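Local coordinates for geranylgeranyl pyrophosphate synthase (Corynebacterium glutamicum, PDB 3LMD), which probably builds long-chain isoprenyl diphosphates as a magnesium-dependent prenyltransferase of the FPP/GGPP synthase family, at residues Lys99-Val103 with Leu153-Leu157; Asp160-His164 with Tyr209-His214. One frame throughout, in Å; residues are numbered along the deposited sequence. Where two conformers were deposited one is given.

Contact 1 and contact 2 are neighbours in the all-alpha isoprenoid synthase fold, their centres about 9 Å apart and about 20 and 18 Å from the centre of the chain. They come in series along the sequence: helix 95-118 pairs with the C-terminal part of helix 132-157, then helix 159-181, which follows directly, pairs with the C-terminal part of helix 188-214. The two meet where His214 lies against Ala100 and Leu157, and where Met154 packs on Thr161 and Val162. Four helices of the bundle are thus joined into one packed region, away from the calcium-binding residues Asp115, Asp119, Glu302 and Ser305. Ser155 and Ala163 also touch the second subunit, which places this region at the dimer interface.

Contact 1. Residues Lys99-Val103 with Leu153-Leu157; sequences KAAVV and LMSQL
Lys99-Val103 and Leu153-Leu157 are two short helical segments running roughly antiparallel, their axes 9.9 Å apart at the closest and their directions 140° from each other. The backbones come nearest at Lys99 and Leu153, and again at Ala100 and Leu157. Leu153 reaches into the first helix with both branches: CD1 meets Val102 CG1 at 3.6 Å, while CD2 lies against CG and CD of Lys99. Its CB packs on Val103 CG2, also at 3.6 Å, as the two side chains pass head to tail. The Val103 and Met154 side chains lie crosswise, Val103 CG1 touching Met154 CG at 3.8 Å. Leu157 sets CD1 against the backbone N and CA of Ala100, and CD2 beside CB and CD of Lys99.

Lys99 leaves its helix with CG anti to the backbone N (chi1 -169°), passing obliquely over Leu153 CD2 before a bend at chi3 leads to the amine. There NZ donates a hydrogen bond of 2.9 Å to Gln156 OE1, arriving from above the carbonyl plane, 58° out of it, and so not along a lone pair. Glu95 OE2 is a longer, weak ionic partner of the same NZ. Helix 34-55 borders the contact, with Val47 on Ala101 and Val102 and Glu54 on Leu153. The lysine therefore works in two parts: its methylenes extend the apolar seam between the helices, and its ammonium group, probably charged, finds a neutral amide oxygen at the more exposed margin.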
ATOM      1  N   LYS A  99      -5.945  -8.361 -17.951  1.00 24.08           N
ATOM      2  CA  LYS A  99      -5.297  -8.397 -16.641  1.00 26.69           C
ATOM      3  C   LYS A  99      -4.668  -7.029 -16.253  1.00 24.97           C
ATOM      4  O   LYS A  99      -4.743  -6.601 -15.091  1.00 25.53           O
ATOM      5  CB  LYS A  99      -4.223  -9.498 -16.655  1.00 29.81           C
ATOM      6  CG  LYS A  99      -3.638  -9.858 -15.323  1.00 36.60           C
ATOM      7  CD  LYS A  99      -2.764 -11.152 -15.413  1.00 41.50           C
ATOM      8  CE  LYS A  99      -3.540 -12.361 -15.955  1.00 36.57           C
ATOM      9  NZ  LYS A  99      -2.838 -13.663 -15.708  1.00 30.86           N
ATOM     10  N   ALA A 100      -4.000  -6.381 -17.202  1.00 25.31           N
ATOM     11  CA  ALA A 100      -3.509  -5.009 -16.969  1.00 25.78           C
ATOM     12  C   ALA A 100      -4.632  -4.030 -16.606  1.00 26.05           C
ATOM     13  O   ALA A 100      -4.456  -3.192 -15.723  1.00 25.89           O
ATOM     14  CB  ALA A 100      -2.693  -4.501 -18.172  1.00 25.55           C
ATOM     15  N   ALA A 101      -5.789  -4.130 -17.255  1.00 21.99           N
ATOM     16  CA  ALA A 101      -6.911  -3.232 -16.985  1.00 23.60           C
ATOM     17  C   ALA A 101      -7.408  -3.439 -15.568  1.00 24.94           C
ATOM     18  O   ALA A 101      -7.795  -2.472 -14.878  1.00 25.50           O
ATOM     19  CB  ALA A 101      -8.068  -3.455 -17.997  1.00 24.47           C
ATOM     20  N   VAL A 102      -7.352  -4.687 -15.121  1.00 21.86           N
ATOM     21  CA  VAL A 102      -7.772  -5.017 -13.773  1.00 23.51           C
ATOM     22  C   VAL A 102      -6.776  -4.411 -12.784  1.00 19.24           C
ATOM     23  O   VAL A 102      -7.166  -3.877 -11.751  1.00 23.59           O
ATOM     24  CB  VAL A 102      -7.928  -6.545 -13.565  1.00 25.77           C
ATOM     25  CG1 VAL A 102      -8.054  -6.901 -12.047  1.00 24.53           C
ATOM     26  CG2 VAL A 102      -9.141  -7.084 -14.388  1.00 23.00           C
ATOM     27  N   VAL A 103      -5.491  -4.498 -13.113  1.00 22.47           N
ATOM     28  CA  VAL A 103      -4.477  -3.908 -12.238  1.00 21.74           C
ATOM     29  C   VAL A 103      -4.723  -2.404 -12.100  1.00 26.53           C
ATOM     30  O   VAL A 103      -4.661  -1.858 -10.990  1.00 24.10           O
ATOM     31  CB  VAL A 103      -3.059  -4.182 -12.777  1.00 21.23           C
ATOM     32  CG1 VAL A 103      -1.993  -3.278 -12.061  1.00 25.21           C
ATOM     33  CG2 VAL A 103      -2.699  -5.678 -12.568  1.00 24.70           C
ATOM     34  N   LEU A 153      -1.072 -10.064  -9.787  1.00 24.98           N
ATOM     35  CA  LEU A 153      -1.318 -10.011 -11.248  1.00 28.26           C
ATOM     36  C   LEU A 153      -0.129  -9.440 -12.026  1.00 28.64           C
ATOM     37  O   LEU A 153       0.241  -9.929 -13.106  1.00 25.34           O
ATOM     38  CB  LEU A 153      -2.567  -9.185 -11.569  1.00 28.89           C
ATOM     39  CG  LEU A 153      -3.905  -9.770 -11.105  1.00 30.45           C
ATOM     40  CD1 LEU A 153      -5.040  -8.784 -11.441  1.00 26.68           C
ATOM     41  CD2 LEU A 153      -4.127 -11.154 -11.777  1.00 31.98           C
ATOM     42  N   MET A 154       0.471  -8.388 -11.496  1.00 23.90           N
ATOM     43  CA  MET A 154       1.660  -7.780 -12.147  1.00 23.39           C
ATOM     44  C   MET A 154       2.815  -8.746 -12.260  1.00 24.41           C
ATOM     45  O   MET A 154       3.596  -8.653 -13.203  1.00 27.82           O
ATOM     46  CB  MET A 154       2.141  -6.515 -11.362  1.00 24.34           C
ATOM     47  CG  MET A 154       1.148  -5.375 -11.526  1.00 28.22           C
ATOM     48  SD  MET A 154       1.853  -3.767 -10.944  1.00 24.02           S
ATOM     49  CE  MET A 154       2.847  -4.360  -9.722  1.00 23.41           C
ATOM     50  N   SER A 155       2.956  -9.656 -11.292  1.00 25.91           N
ATOM     51  CA  SER A 155       4.006 -10.685 -11.379  1.00 25.81           C
ATOM     52  C   SER A 155       3.851 -11.555 -12.624  1.00 30.77           C
ATOM     53  O   SER A 155       4.817 -12.160 -13.093  1.00 27.48           O
ATOM     54  CB  SER A 155       4.054 -11.579 -10.124  1.00 26.38           C
ATOM     55  OG  SER A 155       3.012 -12.587 -10.098  1.00 25.78           O
ATOM     56  N   GLN A 156       2.639 -11.606 -13.166  1.00 26.04           N
ATOM     57  CA  GLN A 156       2.396 -12.390 -14.369  1.00 29.97           C
ATOM     58  C   GLN A 156       2.494 -11.517 -15.617  1.00 33.20           C
ATOM     59  O   GLN A 156       2.577 -12.036 -16.740  1.00 34.92           O
ATOM     60  CB  GLN A 156       1.017 -13.072 -14.305  1.00 27.41           C
ATOM     61  CG  GLN A 156       0.887 -14.050 -13.119  1.00 26.93           C
ATOM     62  CD  GLN A 156      -0.437 -14.790 -13.153  1.00 30.30           C
ATOM     63  OE1 GLN A 156      -1.499 -14.164 -13.202  1.00 28.83           O
ATOM     64  NE2 GLN A 156      -0.380 -16.120 -13.156  1.00 28.00           N
ATOM     65  N   LEU A 157       2.511 -10.201 -15.433  1.00 27.96           N
ATOM     66  CA  LEU A 157       2.525  -9.266 -16.569  1.00 24.11           C
ATOM     67  C   LEU A 157       3.947  -8.885 -16.961  1.00 29.88           C
ATOM     68  O   LEU A 157       4.174  -8.468 -18.079  1.00 31.21           O
ATOM     69  CB  LEU A 157       1.679  -8.007 -16.295  1.00 25.55           C
ATOM     70  CG  LEU A 157       0.166  -8.324 -16.199  1.00 26.29           C
ATOM     71  CD1 LEU A 157      -0.609  -7.098 -15.713  1.00 25.55           C
ATOM     72  CD2 LEU A 157      -0.328  -8.725 -17.594  1.00 26.66           C
TER

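Contact 2. Residues Asp160-His164 with Tyr209-His214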
ATOM      1  N   ASP A 160       8.452  -4.856 -16.680  1.00 28.25           N
ATOM      2  CA  ASP A 160       8.206  -3.525 -17.221  0.50 29.92           C
ATOM      3  C   ASP A 160       6.881  -2.967 -16.676  1.00 31.74           C
ATOM      4  O   ASP A 160       6.746  -1.764 -16.469  1.00 26.46           O
ATOM      5  CB  ASP A 160       8.205  -3.558 -18.753  0.50 32.08           C
ATOM      6  CG  ASP A 160       9.579  -3.928 -19.338  0.50 34.33           C
ATOM      7  OD1 ASP A 160      10.593  -3.909 -18.596  0.50 35.64           O
ATOM      8  OD2 ASP A 160       9.637  -4.231 -20.541  0.50 43.80           O
ATOM      9  N   THR A 161       5.903  -3.853 -16.465  1.00 24.97           N
ATOM     10  CA  THR A 161       4.625  -3.411 -15.887  1.00 26.67           C
ATOM     11  C   THR A 161       4.847  -2.981 -14.453  1.00 24.11           C
ATOM     12  O   THR A 161       4.300  -1.949 -13.986  1.00 23.30           O
ATOM     13  CB  THR A 161       3.554  -4.529 -15.960  1.00 27.47           C
ATOM     14  OG1 THR A 161       3.260  -4.766 -17.346  1.00 26.06           O
ATOM     15  CG2 THR A 161       2.232  -4.139 -15.185  1.00 23.17           C
ATOM     16  N   VAL A 162       5.663  -3.751 -13.747  1.00 22.30           N
ATOM     17  CA  VAL A 162       5.944  -3.459 -12.336  1.00 25.86           C
ATOM     18  C   VAL A 162       6.674  -2.097 -12.206  1.00 26.70           C
ATOM     19  O   VAL A 162       6.365  -1.304 -11.328  1.00 24.54           O
ATOM     20  CB  VAL A 162       6.784  -4.576 -11.667  1.00 26.71           C
ATOM     21  CG1 VAL A 162       7.131  -4.228 -10.201  1.00 24.47           C
ATOM     22  CG2 VAL A 162       6.011  -5.944 -11.700  1.00 28.81           C
ATOM     23  N   ALA A 163       7.642  -1.846 -13.087  1.00 26.12           N
ATOM     24  CA  ALA A 163       8.419  -0.601 -13.064  1.00 24.29           C
ATOM     25  C   ALA A 163       7.484   0.566 -13.328  1.00 24.21           C
ATOM     26  O   ALA A 163       7.544   1.617 -12.657  1.00 25.96           O
ATOM     27  CB  ALA A 163       9.495  -0.650 -14.150  1.00 27.12           C
ATOM     28  N   HIS A 164       6.609   0.392 -14.319  1.00 24.36           N
ATOM     29  CA  HIS A 164       5.646   1.433 -14.661  1.00 28.51           C
ATOM     30  C   HIS A 164       4.658   1.660 -13.517  1.00 27.37           C
ATOM     31  O   HIS A 164       4.324   2.800 -13.186  1.00 28.25           O
ATOM     32  CB  HIS A 164       4.899   1.068 -15.944  1.00 31.26           C
ATOM     33  CG  HIS A 164       3.790   2.006 -16.264  1.00 39.64           C
ATOM     34  ND1 HIS A 164       3.998   3.197 -16.928  1.00 44.21           N
ATOM     35  CD2 HIS A 164       2.466   1.960 -15.968  1.00 36.50           C
ATOM     36  CE1 HIS A 164       2.843   3.839 -17.043  1.00 40.69           C
ATOM     37  NE2 HIS A 164       1.901   3.108 -16.469  1.00 41.42           N
ATOM     38  N   TYR A 209      -1.136   3.508 -21.505  1.00 25.73           N
ATOM     39  CA  TYR A 209       0.196   2.927 -21.665  1.00 25.11           C
ATOM     40  C   TYR A 209       0.123   1.387 -21.617  1.00 27.57           C
ATOM     41  O   TYR A 209       0.618   0.688 -22.512  1.00 28.62           O
ATOM     42  CB  TYR A 209       1.144   3.450 -20.553  1.00 26.06           C
ATOM     43  CG  TYR A 209       2.519   2.796 -20.634  1.00 26.41           C
ATOM     44  CD1 TYR A 209       3.508   3.298 -21.491  1.00 33.88           C
ATOM     45  CD2 TYR A 209       2.814   1.651 -19.883  1.00 26.36           C
ATOM     46  CE1 TYR A 209       4.792   2.672 -21.588  1.00 32.62           C
ATOM     47  CE2 TYR A 209       4.098   1.003 -19.980  1.00 34.61           C
ATOM     48  CZ  TYR A 209       5.060   1.531 -20.835  1.00 42.38           C
ATOM     49  OH  TYR A 209       6.292   0.924 -20.935  1.00 46.27           O
ATOM     50  N   LEU A 210      -0.528   0.860 -20.578  1.00 23.61           N
ATOM     51  CA  LEU A 210      -0.545  -0.569 -20.321  1.00 24.40           C
ATOM     52  C   LEU A 210      -1.418  -1.311 -21.332  1.00 26.98           C
ATOM     53  O   LEU A 210      -1.037  -2.383 -21.787  1.00 29.67           O
ATOM     54  CB  LEU A 210      -1.034  -0.830 -18.890  1.00 25.86           C
ATOM     55  CG  LEU A 210       0.022  -0.475 -17.807  1.00 23.97           C
ATOM     56  CD1 LEU A 210      -0.657  -0.697 -16.410  1.00 23.94           C
ATOM     57  CD2 LEU A 210       1.330  -1.276 -17.945  1.00 31.57           C
ATOM     58  N   GLY A 211      -2.587  -0.762 -21.648  1.00 26.76           N
ATOM     59  CA  GLY A 211      -3.475  -1.373 -22.636  1.00 27.60           C
ATOM     60  C   GLY A 211      -2.757  -1.499 -23.966  1.00 32.29           C
ATOM     61  O   GLY A 211      -2.772  -2.565 -24.574  1.00 30.49           O
ATOM     62  N   ALA A 212      -2.095  -0.428 -24.398  1.00 26.91           N
ATOM     63  CA  ALA A 212      -1.389  -0.451 -25.677  1.00 29.04           C
ATOM     64  C   ALA A 212      -0.155  -1.361 -25.618  1.00 32.83           C
ATOM     65  O   ALA A 212       0.102  -2.132 -26.551  1.00 32.57           O
ATOM     66  CB  ALA A 212      -0.997   0.967 -26.114  1.00 29.63           C
ATOM     67  N   MET A 213       0.619  -1.275 -24.537  1.00 26.31           N
ATOM     68  CA  MET A 213       1.846  -2.053 -24.450  1.00 28.43           C
ATOM     69  C   MET A 213       1.569  -3.560 -24.445  1.00 32.85           C
ATOM     70  O   MET A 213       2.254  -4.325 -25.147  1.00 33.05           O
ATOM     71  CB  MET A 213       2.690  -1.678 -23.220  1.00 26.71           C
ATOM     72  CG  MET A 213       4.059  -2.453 -23.164  1.00 36.09           C
ATOM     73  SD  MET A 213       3.968  -4.042 -22.299  1.00 34.51           S
ATOM     74  CE  MET A 213       4.143  -3.331 -20.612  1.00 42.25           C
ATOM     75  N   HIS A 214       0.616  -3.995 -23.626  1.00 29.86           N
ATOM     76  CA  HIS A 214       0.265  -5.421 -23.571  1.00 30.72           C
ATOM     77  C   HIS A 214      -0.422  -5.954 -24.826  1.00 33.79           C
ATOM     78  O   HIS A 214      -0.480  -7.164 -25.019  1.00 36.47           O
ATOM     79  CB  HIS A 214      -0.525  -5.792 -22.312  1.00 26.23           C
ATOM     80  CG  HIS A 214       0.326  -5.820 -21.083  1.00 28.37           C
ATOM     81  ND1 HIS A 214       1.257  -6.807 -20.854  1.00 28.67           N
ATOM     82  CD2 HIS A 214       0.487  -4.912 -20.089  1.00 30.38           C
ATOM     83  CE1 HIS A 214       1.911  -6.549 -19.732  1.00 28.27           C
ATOM     84  NE2 HIS A 214       1.461  -5.400 -19.247  1.00 24.15           N
TER
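His164 and Tyr209 lay their rings one on the other in an offset stack, centroids 4.3 Å apart and planes 14° from parallel. Tyr209 CD2 sits over the centre of the imidazole, 3.5 Å from His164 ND1, so that one side of the phenol ring rather than its middle covers the histidine. Both side chains have CG anti to the backbone N (chi1 173° for His164), which sends each ring out across the gap toward the other helix. Leu210 comes in next to the stack, its CG 3.9 Å from His164 CD2.

About one turn earlier on helix 159-181, Thr161 OG1 and His214 NE2 share a short hydrogen bond of 2.7 Å, in which either may be the donor. The hydroxyl meets the imidazole at its edge, near the ring plane. Met213 bends at chi2 and chi3 to bring CE back over one face of the His214 ring, offset toward its rim, and this same methyl lies 3.7 Å from Thr161 OG1. Leu210 CD2 adds an apolar neighbour to the hydroxyl.

These are neighbouring helices of the all-alpha isoprenoid synthase fold, nearly antiparallel at 168°, with their axes 11.6 Å apart at the closest. The long reach of the His164, Tyr209 and His214 side chains spans that spacing, His214 meeting the short Thr161.

Farther out, Ser206 OG, one turn before Leu210, hydrogen-bonds His164 NE2 and, with the stack, should restrain the rotation of the imidazole. Ile222 of helix 219-246 packs on Tyr209 and Met213, while His214 is bordered by Asn96 of helix 95-118.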